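Local coordinates for protein ALKF (Bacillus cereus, PDB 3ZBO) that probably binds branched DNA such as Holliday junctions, being related to the HEAT-like repeat DNA glycosylases AlkC and AlkD, at residues E22-K25 / K26-S30; V189-H192 / E193-V196. All coordinates share one frame; numbering follows the deposited sequence.

Interaction 1: residues E22-K25 / K26-S30; sequences ERTK and KIYIS
Thr24 and Tyr28 meet one turn apart in a contact internal to the short helix 22-30, on the protein's surface near its N-terminal end. The Thr24 methyl, CG2, lies over the Tyr28 ring in a CH-pi contact, 3.9 Å from the ring centroid and 24° off the normal. With CG2 anti to the backbone N of Thr24 (OG1 at chi1 -67°), the two side chains run alongside each other in the same direction, which puts the methyl over the ring. A small beta-branched residue suits this place, offering one carbon to the ring without bulk. Thr24 O also sits over a face of the ring, toward its rim, while accepting the helical bond from Tyr28 N at 2.9 Å.

Next round the helix, Lys25 stretches out fully and lies alongside Ile29, its CE 4.0 Å from Ile29 CD1; the aliphatic part of a lysine can pack on isoleucine while the amine reaches farther. Lys25 O takes a bond from Ile29 N, 2.8 Å long. At the C-terminal end, Ser30 OG turns back to donate to Ile27 O at 2.8 Å.

The inward side of the helix faces the rest of the chain: Tyr28 OH bonds Val40 O, and its ring meets Tyr68 of helix 68-77 edge-to-face. In the segment leading toward helix 46-52, Glu35 forms a salt bridge with Lys25 NZ, and Val37 touches Lys25 and Ile29.

Interaction 2: residues V189-H192 / E193-V196; sequences VPLH and EKAV
Leu191 and Ala195 make the tightly packed side of this first helical turn, where a 3-10 segment at 189-190 leads into helix 192-202. Leu191 is the N-cap residue, and its O accepts a bond from Ala195 N at 2.9 Å. Ala195 CB lies 3.5 Å from Leu191 O; so small a side chain lets the helix come close to its neighbour, while Leu191 CD2 lies 4.3 Å from Lys194 CD. One residue on, His192 O receives Val196 N at 3.1 Å, and Val196 CG2, which stands beside its own backbone N, approaches the imidazole obliquely.

The other side is polar and more open to solvent. Glu193 is exposed, and its chain bends at chi2 (75°) to bring the carboxylate back toward the preceding turn. There a water donates to Val189 O at 3.0 Å and to Glu193 OE2 at 2.5 Å, the second distance being short, and so bridges the helix start to the 3-10 segment.

Leu191 and Ala195 pack on Val184 of helix 171-187, and Leu191 also reaches Ile155 of helix 152-165, where Glu160 pairs with Lys194 NZ. His192 and Val196 instead touch helix 219-228.

In the fold
Interaction 1 comes early in the chain, within helix 22-30, and interaction 2 much later, where helix 192-202 begins. They lie on opposite sides of the chain's centre, about 37 Å apart between centres and 28 Å between nearest atoms, so they belong to distant parts of the protein and do not touch. Most of the other helices come between them in sequence, and the two-stranded antiparallel sheet 204-207/215-218 follows interaction 2. The chain is predominantly helical, and each contact is a local helical one: interaction 1 lies within a short helix that meets mainly loops and Tyr68, whereas interaction 2 starts a helix packed against 152-165, 171-187 and 219-228.

Interaction 1: residues E22-K25 / K26-S30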
# COMPACT_ATOMS: atom_id res chain seq x y z
N GLU A 22 -22.42 -3.52 -7.18
CA GLU A 22 -22.36 -4.91 -6.72
C GLU A 22 -21.18 -5.63 -7.33
O GLU A 22 -20.59 -6.52 -6.65
CB GLU A 22 -23.67 -5.70 -6.98
CG GLU A 22 -23.88 -6.87 -5.97
CD GLU A 22 -24.28 -6.39 -4.57
OE1 GLU A 22 -24.90 -5.30 -4.46
OE2 GLU A 22 -23.97 -7.11 -3.57
N ARG A 23 -20.84 -5.26 -8.57
CA ARG A 23 -19.63 -5.79 -9.24
C ARG A 23 -18.36 -5.49 -8.48
O ARG A 23 -17.66 -6.49 -8.13
CB ARG A 23 -19.44 -5.52 -10.76
CG ARG A 23 -19.79 -4.15 -11.39
CD ARG A 23 -18.71 -3.00 -11.33
NE ARG A 23 -18.79 -2.03 -12.46
CZ ARG A 23 -19.91 -1.43 -12.90
NH1 ARG A 23 -21.12 -1.71 -12.38
NH2 ARG A 23 -19.84 -0.55 -13.90
N THR A 24 -18.09 -4.17 -8.23
CA THR A 24 -16.91 -3.69 -7.46
C THR A 24 -16.91 -4.36 -6.06
O THR A 24 -15.84 -4.81 -5.53
CB THR A 24 -16.86 -2.13 -7.32
OG1 THR A 24 -16.63 -1.49 -8.61
CG2 THR A 24 -15.75 -1.74 -6.47
N LYS A 25 -18.10 -4.48 -5.47
CA LYS A 25 -18.19 -5.09 -4.13
C LYS A 25 -17.77 -6.56 -4.09
O LYS A 25 -16.99 -7.01 -3.24
CB LYS A 25 -19.61 -4.89 -3.59
CG LYS A 25 -19.90 -5.53 -2.27
CD LYS A 25 -21.30 -5.31 -1.82
CE LYS A 25 -21.59 -5.99 -0.57
NZ LYS A 25 -22.93 -5.63 -0.02
N LYS A 26 -18.34 -7.32 -5.02
CA LYS A 26 -17.90 -8.73 -5.26
C LYS A 26 -16.37 -8.91 -5.35
O LYS A 26 -15.83 -9.83 -4.73
CB LYS A 26 -18.56 -9.28 -6.57
CG LYS A 26 -17.56 -9.86 -7.61
CD LYS A 26 -18.05 -10.01 -9.12
CE LYS A 26 -18.23 -8.70 -9.90
NZ LYS A 26 -17.03 -8.04 -10.64
N ILE A 27 -15.71 -8.03 -6.07
CA ILE A 27 -14.29 -8.10 -6.26
C ILE A 27 -13.59 -7.81 -4.92
O ILE A 27 -12.62 -8.49 -4.54
CB ILE A 27 -13.87 -7.14 -7.32
CG1 ILE A 27 -14.31 -7.69 -8.71
CG2 ILE A 27 -12.42 -6.96 -7.30
CD1 ILE A 27 -14.11 -6.68 -9.80
N TYR A 28 -14.10 -6.77 -4.22
CA TYR A 28 -13.46 -6.46 -2.92
C TYR A 28 -13.60 -7.59 -1.96
O TYR A 28 -12.62 -7.95 -1.24
CB TYR A 28 -14.08 -5.18 -2.35
CG TYR A 28 -13.69 -3.89 -3.02
CD1 TYR A 28 -12.64 -3.80 -4.01
CD2 TYR A 28 -14.36 -2.74 -2.62
CE1 TYR A 28 -12.34 -2.62 -4.55
CE2 TYR A 28 -14.09 -1.54 -3.20
CZ TYR A 28 -13.08 -1.48 -4.13
OH TYR A 28 -12.78 -0.22 -4.66
N ILE A 29 -14.78 -8.21 -1.92
CA ILE A 29 -14.97 -9.37 -1.05
C ILE A 29 -14.08 -10.57 -1.49
O ILE A 29 -13.49 -11.28 -0.60
CB ILE A 29 -16.49 -9.71 -1.01
CG1 ILE A 29 -17.18 -8.58 -0.21
CG2 ILE A 29 -16.70 -11.01 -0.26
CD1 ILE A 29 -18.75 -8.74 -0.21
N SER A 30 -13.91 -10.76 -2.80
CA SER A 30 -13.02 -11.78 -3.31
C SER A 30 -11.59 -11.56 -2.82
O SER A 30 -10.84 -12.49 -2.52
CB SER A 30 -13.13 -11.79 -4.85
OG SER A 30 -12.08 -11.09 -5.44

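Interaction 2: residues V189-H192 / E193-V196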
# COMPACT_ATOMS: atom_id res chain seq x y z
N VAL A 189 17.30 4.25 -9.06
CA VAL A 189 18.39 3.88 -9.98
C VAL A 189 19.73 3.58 -9.34
O VAL A 189 20.51 2.80 -9.92
CB VAL A 189 18.59 4.86 -11.15
CG1 VAL A 189 17.35 4.93 -11.98
CG2 VAL A 189 19.02 6.24 -10.71
N PRO A 190 20.03 4.14 -8.15
CA PRO A 190 21.34 3.66 -7.59
C PRO A 190 21.53 2.19 -7.42
O PRO A 190 22.66 1.67 -7.47
CB PRO A 190 21.44 4.44 -6.29
CG PRO A 190 20.63 5.68 -6.51
CD PRO A 190 19.38 5.17 -7.34
N LEU A 191 20.45 1.43 -7.24
CA LEU A 191 20.53 0.01 -7.09
C LEU A 191 19.69 -0.71 -8.15
O LEU A 191 19.29 -1.87 -7.95
CB LEU A 191 19.98 -0.38 -5.68
CG LEU A 191 20.93 0.10 -4.58
CD1 LEU A 191 20.31 -0.13 -3.24
CD2 LEU A 191 22.27 -0.56 -4.66
N HIS A 192 19.60 -0.06 -9.34
CA HIS A 192 18.91 -0.77 -10.46
C HIS A 192 19.51 -2.13 -10.75
O HIS A 192 18.77 -3.16 -10.81
CB HIS A 192 18.98 0.09 -11.75
CG HIS A 192 18.46 -0.67 -12.90
ND1 HIS A 192 19.18 -1.11 -14.00
CD2 HIS A 192 17.22 -1.16 -13.03
CE1 HIS A 192 18.36 -1.79 -14.82
NE2 HIS A 192 17.16 -1.81 -14.24
N GLU A 193 20.84 -2.22 -10.90
CA GLU A 193 21.42 -3.50 -11.31
C GLU A 193 21.29 -4.55 -10.23
O GLU A 193 20.98 -5.69 -10.55
CB GLU A 193 22.89 -3.30 -11.72
CG GLU A 193 23.00 -2.25 -12.85
CD GLU A 193 22.81 -0.71 -12.36
OE1 GLU A 193 22.89 -0.28 -11.07
OE2 GLU A 193 22.52 0.10 -13.34
N LYS A 194 21.46 -4.17 -8.94
CA LYS A 194 21.36 -5.18 -7.87
C LYS A 194 19.93 -5.70 -7.78
O LYS A 194 19.75 -6.86 -7.50
CB LYS A 194 21.76 -4.55 -6.54
CG LYS A 194 21.69 -5.49 -5.37
CD LYS A 194 22.18 -4.84 -4.03
CE LYS A 194 22.13 -5.93 -2.98
NZ LYS A 194 23.39 -6.73 -2.95
N ALA A 195 18.95 -4.79 -7.95
CA ALA A 195 17.54 -5.23 -7.83
C ALA A 195 17.18 -6.24 -8.94
O ALA A 195 16.44 -7.20 -8.73
CB ALA A 195 16.56 -4.02 -7.82
N VAL A 196 17.71 -5.97 -10.14
CA VAL A 196 17.50 -6.90 -11.29
C VAL A 196 18.10 -8.25 -10.93
O VAL A 196 17.46 -9.30 -11.16
CB VAL A 196 18.06 -6.32 -12.63
CG1 VAL A 196 18.12 -7.36 -13.71
CG2 VAL A 196 17.21 -5.10 -13.03
O HOH W 1 21.72 2.39 -12.68